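Local coordinates for hypothetical protein XCC0632 (Xanthomonas campestris pv. campestris, PDB 2IQI) that is of unknown function but is probably a lipoprotein that serves as an auxiliary component of an ABC-type transport system, at residues Y13-R18 and A63-P68; A35-A40 and M72-V77; D106-E111 and T123-A128; F144-P149 and E163-Q168. All coordinates share one frame; numbering follows the deposited sequence.

Contact 1 (Y13-R18 and A63-P68); sequences YAPTVR and AGWAQP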
loop_
_atom_site.group_PDB
_atom_site.type_symbol
_atom_site.label_atom_id
_atom_site.label_comp_id
_atom_site.label_asym_id
_atom_site.label_seq_id
_atom_site.Cartn_x
_atom_site.Cartn_y
_atom_site.Cartn_z
ATOM N N TYR A 13 -17.279 -1.768 0.571
ATOM C CA TYR A 13 -16.437 -0.621 0.943
ATOM C C TYR A 13 -15.485 -0.152 -0.159
ATOM O O TYR A 13 -14.899 -0.953 -0.883
ATOM C CB TYR A 13 -15.688 -0.924 2.251
ATOM C CG TYR A 13 -16.670 -1.121 3.371
ATOM C CD1 TYR A 13 -17.363 -0.032 3.905
ATOM C CD2 TYR A 13 -16.963 -2.388 3.854
ATOM C CE1 TYR A 13 -18.291 -0.190 4.931
ATOM C CE2 TYR A 13 -17.922 -2.574 4.892
ATOM C CZ TYR A 13 -18.564 -1.461 5.423
ATOM O OH TYR A 13 -19.511 -1.608 6.388
ATOM N N ALA A 14 -15.359 1.163 -0.296
ATOM C CA ALA A 14 -14.418 1.735 -1.236
ATOM C C ALA A 14 -13.778 2.948 -0.624
ATOM O O ALA A 14 -14.363 4.053 -0.631
ATOM C CB ALA A 14 -15.087 2.096 -2.537
ATOM N N PRO A 15 -12.580 2.759 -0.060
ATOM C CA PRO A 15 -11.832 3.882 0.444
ATOM C C PRO A 15 -11.358 4.811 -0.656
ATOM O O PRO A 15 -11.204 4.420 -1.811
ATOM C CB PRO A 15 -10.648 3.228 1.159
ATOM C CG PRO A 15 -11.115 1.848 1.458
ATOM C CD PRO A 15 -11.904 1.498 0.226
ATOM N N THR A 16 -11.132 6.048 -0.248
ATOM C CA THR A 16 -10.697 7.125 -1.098
ATOM C C THR A 16 -9.382 7.564 -0.525
ATOM O O THR A 16 -9.315 7.975 0.638
ATOM C CB THR A 16 -11.687 8.257 -1.020
ATOM O OG1 THR A 16 -12.924 7.756 -1.502
ATOM C CG2 THR A 16 -11.254 9.428 -1.900
ATOM N N VAL A 17 -8.342 7.423 -1.328
ATOM C CA VAL A 17 -7.000 7.699 -0.922
ATOM C C VAL A 17 -6.481 8.791 -1.815
ATOM O O VAL A 17 -6.151 8.558 -2.967
ATOM C CB VAL A 17 -6.089 6.456 -1.050
ATOM C CG1 VAL A 17 -4.629 6.852 -0.955
ATOM C CG2 VAL A 17 -6.436 5.433 -0.007
ATOM N N ARG A 18 -6.398 9.984 -1.240
ATOM C CA ARG A 18 -5.696 11.132 -1.816
ATOM C C ARG A 18 -4.387 11.386 -1.044
ATOM O O ARG A 18 -4.397 11.612 0.159
ATOM C CB ARG A 18 -6.640 12.350 -1.827
ATOM C CG ARG A 18 -8.034 11.947 -2.317
ATOM C CD ARG A 18 -8.838 13.050 -2.975
ATOM N NE ARG A 18 -9.949 12.498 -3.756
ATOM C CZ ARG A 18 -9.871 12.062 -5.023
ATOM N NH1 ARG A 18 -8.729 12.075 -5.709
ATOM N NH2 ARG A 18 -10.960 11.588 -5.615
ATOM N N ALA A 63 -19.477 -8.106 4.188
ATOM C CA ALA A 63 -18.670 -6.945 3.847
ATOM C C ALA A 63 -17.606 -7.369 2.832
ATOM O O ALA A 63 -17.108 -8.493 2.891
ATOM C CB ALA A 63 -18.039 -6.373 5.087
ATOM N N GLY A 64 -17.275 -6.491 1.889
ATOM C CA GLY A 64 -16.145 -6.740 0.988
ATOM C C GLY A 64 -15.595 -5.444 0.438
ATOM O O GLY A 64 -16.185 -4.376 0.642
ATOM N N TRP A 65 -14.480 -5.553 -0.283
ATOM C CA TRP A 65 -13.807 -4.427 -0.957
ATOM C C TRP A 65 -14.237 -4.275 -2.454
ATOM O O TRP A 65 -14.338 -5.272 -3.160
ATOM C CB TRP A 65 -12.303 -4.680 -0.960
ATOM C CG TRP A 65 -11.565 -4.729 0.345
ATOM C CD1 TRP A 65 -10.747 -5.733 0.772
ATOM C CD2 TRP A 65 -11.541 -3.733 1.373
ATOM N NE1 TRP A 65 -10.220 -5.430 2.004
ATOM C CE2 TRP A 65 -10.698 -4.209 2.397
ATOM C CE3 TRP A 65 -12.174 -2.496 1.544
ATOM C CZ2 TRP A 65 -10.468 -3.493 3.566
ATOM C CZ3 TRP A 65 -11.931 -1.777 2.697
ATOM C CH2 TRP A 65 -11.085 -2.278 3.693
ATOM N N ALA A 66 -14.436 -3.044 -2.937
ATOM C CA ALA A 66 -14.675 -2.774 -4.366
ATOM C C ALA A 66 -13.647 -3.405 -5.332
ATOM O O ALA A 66 -13.985 -3.837 -6.439
ATOM C CB ALA A 66 -14.728 -1.277 -4.604
ATOM N N GLN A 67 -12.382 -3.421 -4.921
ATOM C CA GLN A 67 -11.303 -4.027 -5.697
ATOM C C GLN A 67 -10.634 -5.005 -4.758
ATOM O O GLN A 67 -10.724 -4.810 -3.564
ATOM C CB GLN A 67 -10.236 -2.986 -6.041
ATOM C CG GLN A 67 -10.545 -2.064 -7.139
ATOM C CD GLN A 67 -9.561 -0.918 -7.190
ATOM O OE1 GLN A 67 -9.455 -0.132 -6.245
ATOM N NE2 GLN A 67 -8.849 -0.804 -8.305
ATOM N N PRO A 68 -9.890 -6.004 -5.292
ATOM C CA PRO A 68 -8.998 -6.748 -4.405
ATOM C C PRO A 68 -7.937 -5.835 -3.811
ATOM O O PRO A 68 -7.630 -4.778 -4.376
ATOM C CB PRO A 68 -8.344 -7.763 -5.332
ATOM C CG PRO A 68 -9.180 -7.790 -6.555
ATOM C CD PRO A 68 -9.807 -6.466 -6.694
#
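Tyr13 and Trp65 pair in a parallel beta bridge, the join of a small two-stranded sheet formed by strands 11-13 and 63-65. The rungs are backbone bonds: Tyr13 N gives its hydrogen to Gly64 O at 2.8 Å, and Ala66 N reaches Tyr13 O at 3.0 Å. Both aromatic side chains leave the same face of this ribbon and then splay apart, the phenol toward Ala63 and the indole toward Pro15. Trp65 has CG anti to its own carbonyl carbon (chi1 -64°), which brings CZ3 of the indole to 3.9 Å from Tyr13 CB. Pro15 supplies the next bump: its ring crosses the Trp65 side chain at about a right angle and brings CG to 3.9 Å from the same CZ3, so this corner is met from two directions about a right angle apart. Farther out, the phenol extends past Ala63, and its hydroxyl bonds to Thr155 OG1 of helix 155-185, while Phe162 of that helix meets the indole edge-to-face. Where the ribbon ends, Ala14 CB and Ala66 CB touch at 4.0 Å. At the other end the methyl of Ala63 lies near the plane of the Tyr13 ring, with CB 3.8 Å from the ring-edge atom CE2.

Contact 2 (A35-A40 and M72-V77); sequences AKPSAA and MLEDSV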
loop_
_atom_site.group_PDB
_atom_site.type_symbol
_atom_site.label_atom_id
_atom_site.label_comp_id
_atom_site.label_asym_id
_atom_site.label_seq_id
_atom_site.Cartn_x
_atom_site.Cartn_y
_atom_site.Cartn_z
ATOM N N ALA A 35 5.027 -2.208 -10.578
ATOM C CA ALA A 35 4.563 -3.576 -10.790
ATOM C C ALA A 35 3.209 -3.918 -10.109
ATOM O O ALA A 35 2.713 -3.168 -9.248
ATOM C CB ALA A 35 5.639 -4.553 -10.358
ATOM N N LYS A 36 2.610 -5.045 -10.503
ATOM C CA LYS A 36 1.492 -5.603 -9.747
ATOM C C LYS A 36 2.050 -6.064 -8.414
ATOM O O LYS A 36 3.030 -6.794 -8.389
ATOM C CB LYS A 36 0.830 -6.801 -10.461
ATOM C CG LYS A 36 -0.253 -6.409 -11.451
ATOM C CD LYS A 36 -1.363 -7.488 -11.603
ATOM C CE LYS A 36 -2.305 -7.199 -12.868
ATOM N NZ LYS A 36 -2.709 -8.457 -13.711
ATOM N N PRO A 37 1.432 -5.630 -7.297
ATOM C CA PRO A 37 1.786 -6.171 -5.979
ATOM C C PRO A 37 1.529 -7.650 -5.945
ATOM O O PRO A 37 0.620 -8.143 -6.629
ATOM C CB PRO A 37 0.824 -5.460 -5.044
ATOM C CG PRO A 37 0.497 -4.180 -5.776
ATOM C CD PRO A 37 0.382 -4.603 -7.193
ATOM N N SER A 38 2.333 -8.368 -5.189
ATOM C CA SER A 38 2.147 -9.802 -5.079
ATOM C C SER A 38 1.676 -10.110 -3.660
ATOM O O SER A 38 1.920 -9.289 -2.744
ATOM C CB SER A 38 3.415 -10.568 -5.477
ATOM O OG SER A 38 4.501 -10.219 -4.655
ATOM N N ALA A 39 0.992 -11.254 -3.487
ATOM C CA ALA A 39 0.346 -11.599 -2.222
ATOM C C ALA A 39 -0.316 -12.965 -2.231
ATOM O O ALA A 39 -0.742 -13.438 -3.262
ATOM C CB ALA A 39 -0.699 -10.538 -1.864
ATOM N N ALA A 40 -0.459 -13.574 -1.059
ATOM C CA ALA A 40 -1.286 -14.772 -0.930
ATOM C C ALA A 40 -2.731 -14.501 -1.350
ATOM O O ALA A 40 -3.249 -13.376 -1.163
ATOM C CB ALA A 40 -1.236 -15.279 0.451
ATOM N N MET A 72 -6.212 -2.124 -4.833
ATOM C CA MET A 72 -6.467 -0.843 -4.124
ATOM C C MET A 72 -5.082 -0.231 -3.892
ATOM O O MET A 72 -4.885 0.986 -4.033
ATOM C CB MET A 72 -7.168 -1.000 -2.746
ATOM C CG MET A 72 -8.505 -1.755 -2.659
ATOM S SD MET A 72 -9.172 -1.876 -0.944
ATOM C CE MET A 72 -9.434 -0.150 -0.706
ATOM N N LEU A 73 -4.133 -1.114 -3.546
ATOM C CA LEU A 73 -2.768 -0.731 -3.302
ATOM C C LEU A 73 -2.021 -0.304 -4.584
ATOM O O LEU A 73 -1.367 0.738 -4.632
ATOM C CB LEU A 73 -2.016 -1.799 -2.519
ATOM C CG LEU A 73 -0.653 -1.206 -2.143
ATOM C CD1 LEU A 73 -0.705 -0.526 -0.786
ATOM C CD2 LEU A 73 0.452 -2.268 -2.237
ATOM N N GLU A 74 -2.139 -1.102 -5.626
ATOM C CA GLU A 74 -1.674 -0.675 -6.941
ATOM C C GLU A 74 -2.296 0.665 -7.428
ATOM O O GLU A 74 -1.610 1.512 -7.974
ATOM C CB GLU A 74 -1.899 -1.797 -7.929
ATOM C CG GLU A 74 -1.101 -1.685 -9.188
ATOM C CD GLU A 74 -1.708 -2.499 -10.323
ATOM O OE1 GLU A 74 -2.345 -3.554 -10.029
ATOM O OE2 GLU A 74 -1.550 -2.073 -11.510
ATOM N N ASP A 75 -3.574 0.890 -7.221
ATOM C CA ASP A 75 -4.119 2.175 -7.635
ATOM C C ASP A 75 -3.711 3.335 -6.726
ATOM O O ASP A 75 -3.609 4.454 -7.203
ATOM C CB ASP A 75 -5.662 2.149 -7.792
ATOM C CG ASP A 75 -6.128 1.255 -8.931
ATOM O OD1 ASP A 75 -5.258 0.580 -9.545
ATOM O OD2 ASP A 75 -7.360 1.224 -9.213
ATOM N N SER A 76 -3.502 3.101 -5.435
ATOM C CA SER A 76 -3.186 4.219 -4.562
ATOM C C SER A 76 -1.842 4.742 -4.895
ATOM O O SER A 76 -1.629 5.964 -4.929
ATOM C CB SER A 76 -3.165 3.790 -3.102
ATOM O OG SER A 76 -4.486 3.508 -2.730
ATOM N N VAL A 77 -0.939 3.788 -5.113
ATOM C CA VAL A 77 0.467 4.061 -5.291
ATOM C C VAL A 77 0.675 4.874 -6.571
ATOM O O VAL A 77 1.276 5.968 -6.535
ATOM C CB VAL A 77 1.311 2.764 -5.256
ATOM C CG1 VAL A 77 2.685 3.012 -5.821
ATOM C CG2 VAL A 77 1.434 2.276 -3.833
#
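Pro37 packs its ring against the first turns of helix 69-82, in a contact made without a hydrogen bond between segments 35-40 and 72-77. The ring crosses the Glu74 side chain at about a right angle; its CD lies 3.7 Å from Glu74 CB, while its CG is 4.0 Å from Leu73 CD2. One proline thus covers the aliphatic root of an acid and a leucine methyl at once. Glu74 runs out extended, CG anti to the backbone N (chi1 -162°), which carries its carboxylate past the proline until OE1 stands 3.8 Å from Lys36 CG. The lysine amine does not close on it: NZ remains 6.1 Å from Glu74 OE1, too far for a salt bridge, so any attraction would probably be modest. A weak, long ion pair links the other oxygen, OE2, to Arg92.

Behind this first shell, the loop is held by Ser38, whose hydroxyl bonds to Asp106 OD1 and whose backbone pairs with Ile105 and Val107. On the helix, Met72 O accepts hydrogen bonds from both N and OG of Ser76, from opposite faces of its carbonyl plane. The loop after strand 31-34 lies beside strand 101-110 and against helix 69-82, where Leu73 packs on Ile105 and Val107 and Met72 and Ser76 turn to helix 155-185.

Contact 3 (D106-E111 and T123-A128); sequences DVRRFE and TIELNA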
loop_
_atom_site.group_PDB
_atom_site.type_symbol
_atom_site.label_atom_id
_atom_site.label_comp_id
_atom_site.label_asym_id
_atom_site.label_seq_id
_atom_site.Cartn_x
_atom_site.Cartn_y
_atom_site.Cartn_z
ATOM N N ASP A 106 5.518 -6.492 -2.290
ATOM C CA ASP A 106 4.969 -7.760 -1.829
ATOM C C ASP A 106 4.165 -7.419 -0.577
ATOM O O ASP A 106 4.711 -6.794 0.345
ATOM C CB ASP A 106 6.083 -8.731 -1.519
ATOM C CG ASP A 106 5.583 -10.125 -1.226
ATOM O OD1 ASP A 106 4.796 -10.678 -2.053
ATOM O OD2 ASP A 106 6.004 -10.687 -0.167
ATOM N N VAL A 107 2.872 -7.769 -0.580
ATOM C CA VAL A 107 1.953 -7.480 0.536
ATOM C C VAL A 107 1.885 -8.669 1.506
ATOM O O VAL A 107 1.607 -9.803 1.078
ATOM C CB VAL A 107 0.555 -7.159 0.035
ATOM C CG1 VAL A 107 -0.388 -6.959 1.200
ATOM C CG2 VAL A 107 0.588 -5.914 -0.835
ATOM N N ARG A 108 2.169 -8.413 2.789
ATOM C CA ARG A 108 2.330 -9.486 3.783
ATOM C C ARG A 108 1.097 -9.635 4.654
ATOM O O ARG A 108 0.657 -10.744 4.938
ATOM C CB ARG A 108 3.542 -9.229 4.660
ATOM C CG ARG A 108 4.861 -9.153 3.901
ATOM C CD ARG A 108 5.927 -8.765 4.882
ATOM N NE ARG A 108 7.286 -8.851 4.372
ATOM C CZ ARG A 108 8.379 -8.554 5.098
ATOM N NH1 ARG A 108 8.246 -8.146 6.366
ATOM N NH2 ARG A 108 9.616 -8.688 4.576
ATOM N N ARG A 109 0.552 -8.498 5.079
ATOM C CA ARG A 109 -0.658 -8.458 5.872
ATOM C C ARG A 109 -1.547 -7.351 5.365
ATOM O O ARG A 109 -1.067 -6.241 5.068
ATOM C CB ARG A 109 -0.323 -8.305 7.359
ATOM C CG ARG A 109 0.269 -9.625 7.938
ATOM C CD ARG A 109 0.272 -9.625 9.396
ATOM N NE ARG A 109 1.014 -8.478 9.901
ATOM C CZ ARG A 109 0.605 -7.724 10.920
ATOM N NH1 ARG A 109 -0.553 -7.991 11.533
ATOM N NH2 ARG A 109 1.332 -6.702 11.321
ATOM N N PHE A 110 -2.824 -7.687 5.187
ATOM C CA PHE A 110 -3.884 -6.724 4.885
ATOM C C PHE A 110 -5.132 -7.144 5.710
ATOM O O PHE A 110 -5.995 -7.928 5.252
ATOM C CB PHE A 110 -4.181 -6.719 3.393
ATOM C CG PHE A 110 -4.760 -5.433 2.904
ATOM C CD1 PHE A 110 -6.108 -5.160 3.062
ATOM C CD2 PHE A 110 -3.953 -4.485 2.288
ATOM C CE1 PHE A 110 -6.629 -3.962 2.626
ATOM C CE2 PHE A 110 -4.467 -3.302 1.837
ATOM C CZ PHE A 110 -5.803 -3.032 2.019
ATOM N N GLU A 111 -5.216 -6.664 6.946
ATOM C CA GLU A 111 -6.154 -7.276 7.870
ATOM C C GLU A 111 -6.621 -6.352 8.980
ATOM O O GLU A 111 -5.912 -5.438 9.391
ATOM C CB GLU A 111 -5.545 -8.544 8.464
ATOM C CG GLU A 111 -4.288 -8.265 9.304
ATOM C CD GLU A 111 -3.532 -9.531 9.702
ATOM O OE1 GLU A 111 -3.503 -9.844 10.910
ATOM O OE2 GLU A 111 -2.977 -10.225 8.815
ATOM N N THR A 123 -4.458 -2.996 9.477
ATOM C CA THR A 123 -3.063 -3.269 9.447
ATOM C C THR A 123 -2.592 -3.644 8.045
ATOM O O THR A 123 -3.099 -4.598 7.428
ATOM C CB THR A 123 -2.756 -4.416 10.429
ATOM O OG1 THR A 123 -3.087 -3.983 11.750
ATOM C CG2 THR A 123 -1.276 -4.836 10.388
ATOM N N ILE A 124 -1.605 -2.905 7.551
ATOM C CA ILE A 124 -0.999 -3.228 6.301
ATOM C C ILE A 124 0.453 -3.399 6.577
ATOM O O ILE A 124 1.085 -2.527 7.156
ATOM C CB ILE A 124 -1.255 -2.137 5.238
ATOM C CG1 ILE A 124 -2.757 -1.904 5.060
ATOM C CG2 ILE A 124 -0.784 -2.600 3.917
ATOM C CD1 ILE A 124 -3.094 -0.844 4.105
ATOM N N GLU A 125 0.986 -4.555 6.205
ATOM C CA GLU A 125 2.414 -4.771 6.197
ATOM C C GLU A 125 2.832 -5.228 4.815
ATOM O O GLU A 125 2.229 -6.170 4.260
ATOM C CB GLU A 125 2.820 -5.764 7.258
ATOM C CG GLU A 125 4.232 -6.324 7.057
ATOM C CD GLU A 125 4.630 -7.340 8.147
ATOM O OE1 GLU A 125 3.794 -7.596 9.074
ATOM O OE2 GLU A 125 5.786 -7.859 8.093
ATOM N N LEU A 126 3.850 -4.552 4.264
ATOM C CA LEU A 126 4.342 -4.823 2.908
ATOM C C LEU A 126 5.860 -4.538 2.712
ATOM O O LEU A 126 6.472 -3.780 3.502
ATOM C CB LEU A 126 3.496 -4.103 1.870
ATOM C CG LEU A 126 3.472 -2.568 1.948
ATOM C CD1 LEU A 126 4.723 -1.959 1.274
ATOM C CD2 LEU A 126 2.122 -1.902 1.438
ATOM N N ASN A 127 6.456 -5.138 1.668
ATOM C CA ASN A 127 7.859 -4.914 1.351
ATOM C C ASN A 127 8.023 -4.401 -0.076
ATOM O O ASN A 127 7.530 -5.015 -1.031
ATOM C CB ASN A 127 8.624 -6.216 1.527
ATOM C CG ASN A 127 10.091 -6.090 1.196
ATOM O OD1 ASN A 127 10.509 -6.395 0.064
ATOM N ND2 ASN A 127 10.898 -5.656 2.178
ATOM N N ALA A 128 8.701 -3.272 -0.228
ATOM C CA ALA A 128 8.975 -2.712 -1.546
ATOM C C ALA A 128 10.416 -2.920 -1.922
ATOM O O ALA A 128 11.318 -2.700 -1.124
ATOM C CB ALA A 128 8.674 -1.215 -1.568
#
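Strands 101-110 and 121-132 pair here as antiparallel neighbours in the main mixed sheet, and a classic beta bulge interrupts their ladder: Arg108 and Arg109 both stand opposite Glu125. Residues 106-110 and 123-128 run at 166° between their N-to-C directions. Glu125 O marks the bulge by accepting two backbone donors, Arg108 N at 2.7 Å and Arg109 N at 3.0 Å. Regular pairing resumes on each side, with Asp106 bonded to Asn127 and Glu111 to Thr123.

The extra residue places two guanidinium groups on one carboxylate. Glu125 extends with CG anti to the backbone N (chi1 164°), and each of its oxygens takes one arginine. Arg108, its chain extended from CG to NE, brings NH1 to 3.0 Å from OE2 of Glu125, on that oxygen's anti lone pair. Arg109 bends at chi3 (-57°) and offers its edge, NE lying 3.0 Å from Glu125 OE1; that guanidinium stands nearly perpendicular to the carboxylate. One face of it receives the Thr123 methyl, CG2 being 3.3 Å from Arg109 NH2.

The opposite face of the sheet, with Val107, Phe110, Ile124 and Leu126, is apolar. Phe110 and Ile124 lie side by side, pointing the same way, with CE2 of the ring 3.6 Å from Ile124 CD1, and helices 69-82 and 155-185 cover this face.

Arg109 NH1 also pairs with Glu111 OE1, which has Arg51 as another partner, so the charges join in a network running along one face of the sheet. Glu125, held between two arginines, would be expected to stay ionised.

Contact 4 (F144-P149 and E163-Q168); sequences FTVARP and EQALTQ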
loop_
_atom_site.group_PDB
_atom_site.type_symbol
_atom_site.label_atom_id
_atom_site.label_comp_id
_atom_site.label_asym_id
_atom_site.label_seq_id
_atom_site.Cartn_x
_atom_site.Cartn_y
_atom_site.Cartn_z
ATOM N N PHE A 144 7.445 -1.808 5.284
ATOM C CA PHE A 144 6.582 -0.754 5.822
ATOM C C PHE A 144 5.458 -1.442 6.561
ATOM O O PHE A 144 4.829 -2.303 5.971
ATOM C CB PHE A 144 5.976 0.087 4.684
ATOM C CG PHE A 144 6.981 0.914 3.928
ATOM C CD1 PHE A 144 7.266 2.212 4.317
ATOM C CD2 PHE A 144 7.650 0.380 2.817
ATOM C CE1 PHE A 144 8.193 2.965 3.605
ATOM C CE2 PHE A 144 8.564 1.124 2.101
ATOM C CZ PHE A 144 8.840 2.437 2.495
ATOM N N THR A 145 5.203 -1.066 7.814
ATOM C CA THR A 145 4.070 -1.582 8.584
ATOM C C THR A 145 3.245 -0.408 9.085
ATOM O O THR A 145 3.765 0.453 9.771
ATOM C CB THR A 145 4.498 -2.386 9.889
ATOM O OG1 THR A 145 5.613 -3.235 9.617
ATOM C CG2 THR A 145 3.371 -3.237 10.400
ATOM N N VAL A 146 1.958 -0.401 8.812
ATOM C CA VAL A 146 1.125 0.614 9.378
ATOM C C VAL A 146 -0.068 -0.038 10.063
ATOM O O VAL A 146 -0.679 -0.954 9.500
ATOM C CB VAL A 146 0.664 1.572 8.299
ATOM C CG1 VAL A 146 -0.416 2.501 8.823
ATOM C CG2 VAL A 146 1.832 2.382 7.801
ATOM N N ALA A 147 -0.381 0.406 11.287
ATOM C CA ALA A 147 -1.598 -0.045 12.000
ATOM C C ALA A 147 -2.393 1.146 12.530
ATOM O O ALA A 147 -1.865 2.013 13.246
ATOM C CB ALA A 147 -1.253 -1.025 13.131
ATOM N N ARG A 148 -3.662 1.233 12.162
ATOM C CA ARG A 148 -4.439 2.387 12.631
ATOM C C ARG A 148 -5.657 1.903 13.378
ATOM O O ARG A 148 -6.460 1.156 12.822
ATOM C CB ARG A 148 -4.817 3.314 11.472
ATOM C CG ARG A 148 -3.609 3.950 10.736
ATOM C CD ARG A 148 -2.910 5.067 11.515
ATOM N NE ARG A 148 -3.808 6.217 11.664
ATOM C CZ ARG A 148 -3.812 7.284 10.862
ATOM N NH1 ARG A 148 -2.928 7.368 9.872
ATOM N NH2 ARG A 148 -4.685 8.278 11.057
ATOM N N PRO A 149 -5.812 2.326 14.649
ATOM C CA PRO A 149 -6.923 1.797 15.464
ATOM C C PRO A 149 -8.224 2.262 14.853
ATOM O O PRO A 149 -8.318 3.393 14.359
ATOM C CB PRO A 149 -6.724 2.463 16.822
ATOM C CG PRO A 149 -6.022 3.773 16.477
ATOM C CD PRO A 149 -5.052 3.364 15.369
ATOM N N GLU A 163 -8.765 3.134 5.199
ATOM C CA GLU A 163 -8.462 4.308 4.411
ATOM C C GLU A 163 -7.252 5.062 5.023
ATOM O O GLU A 163 -6.319 5.490 4.322
ATOM C CB GLU A 163 -9.692 5.209 4.378
ATOM C CG GLU A 163 -9.799 6.003 3.106
ATOM C CD GLU A 163 -10.892 7.023 3.147
ATOM O OE1 GLU A 163 -11.826 6.937 2.332
ATOM O OE2 GLU A 163 -10.820 7.919 4.003
ATOM N N GLN A 164 -7.265 5.212 6.345
ATOM C CA GLN A 164 -6.187 5.862 7.038
ATOM C C GLN A 164 -4.849 5.085 6.851
ATOM O O GLN A 164 -3.805 5.719 6.564
ATOM C CB GLN A 164 -6.540 6.013 8.509
ATOM C CG GLN A 164 -7.580 7.080 8.885
ATOM C CD GLN A 164 -8.255 6.757 10.237
ATOM O OE1 GLN A 164 -9.470 6.828 10.369
ATOM N NE2 GLN A 164 -7.465 6.360 11.221
ATOM N N ALA A 165 -4.879 3.745 6.968
ATOM C CA ALA A 165 -3.675 2.922 6.811
ATOM C C ALA A 165 -3.170 2.933 5.367
ATOM O O ALA A 165 -1.944 2.995 5.106
ATOM C CB ALA A 165 -3.922 1.509 7.253
ATOM N N LEU A 166 -4.111 2.869 4.430
ATOM C CA LEU A 166 -3.776 2.940 3.039
ATOM C C LEU A 166 -3.114 4.235 2.752
ATOM O O LEU A 166 -2.101 4.239 2.056
ATOM C CB LEU A 166 -5.012 2.863 2.156
ATOM C CG LEU A 166 -5.193 1.503 1.524
ATOM C CD1 LEU A 166 -6.681 1.245 1.252
ATOM C CD2 LEU A 166 -4.322 1.430 0.294
ATOM N N THR A 167 -3.695 5.334 3.250
ATOM C CA THR A 167 -3.196 6.664 2.924
ATOM C C THR A 167 -1.783 6.804 3.492
ATOM O O THR A 167 -0.858 7.202 2.768
ATOM C CB THR A 167 -4.138 7.771 3.419
ATOM O OG1 THR A 167 -5.393 7.642 2.753
ATOM C CG2 THR A 167 -3.578 9.180 3.146
ATOM N N GLN A 168 -1.604 6.414 4.755
ATOM C CA GLN A 168 -0.286 6.500 5.396
ATOM C C GLN A 168 0.805 5.618 4.746
ATOM O O GLN A 168 1.900 6.121 4.517
ATOM C CB GLN A 168 -0.372 6.292 6.906
ATOM C CG GLN A 168 0.959 6.302 7.588
ATOM C CD GLN A 168 0.898 5.991 9.091
ATOM O OE1 GLN A 168 -0.126 6.178 9.740
ATOM N NE2 GLN A 168 2.018 5.539 9.643
#
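Arg148 and Val146 of strand 137-149 meet Gln164, Ala165 and Gln168 of helix 155-185. The helix lies on the face of the sheet, roughly antiparallel to this strand, and the axes of segments 144-149 and 163-168 approach to 7.7 Å.

The polar part rests on one hydrogen bond, from Arg148 NH1 to Gln168 OE1, 3.0 Å long. It is not very straight, 143° at the hydrogen. The donor lies in the plane of the Gln168 carbonyl, whereas the oxygen is tilted out of the guanidinium plane. Arg148 reaches it by folding back: bends at both chi2 (-74°) and chi3 (-66°) turn the guanidinium toward Gln168. The amide of Gln168 is used at both ends, since NE2 bonds to Glu172 one turn farther on, which should fix how the amide is turned.

A face contact comes from Gln164. Its side chain crosses that of Arg148 at about a right angle, and its CB sits over the centre of the guanidinium, 3.8 Å above the plane.

Van der Waals contacts fill the base. Val146 CG1 lies 4.0 Å from Ala165 CB, the one pair here that is apolar on both sides. CG2 of the valine touches the amide of Gln168 at NE2, 3.7 Å away, and the small Ala165 also has Arg148 CG near its backbone N.

Around this site, strand 137-149 bonds through its backbone to strand 121-132, whose Ile124 packs on Ala165. Another flank of the helix carries Leu166 to Met72 and Ser76 of helix 69-82.

The four contacts gather around two helices and one curled mixed sheet. Contacts 3 and 4, centres about 10 Å apart, share that sheet: strands 121-132 and 137-149 are neighbours in it, and helix 155-185 packs on it. Contact 2 lies about 10 Å from the centre of contact 3 and joins helix 69-82 to the loop flanking the same sheet. Contact 1 lies 13 to 16 Å from the other centres, in a separate two-stranded ribbon. Along the chain contacts 1 and 2 interleave, while contacts 3 and 4 follow in series. Residues far apart in sequence thus come together in one compact fold, that of an ABC-transport auxiliary lipoprotein domain.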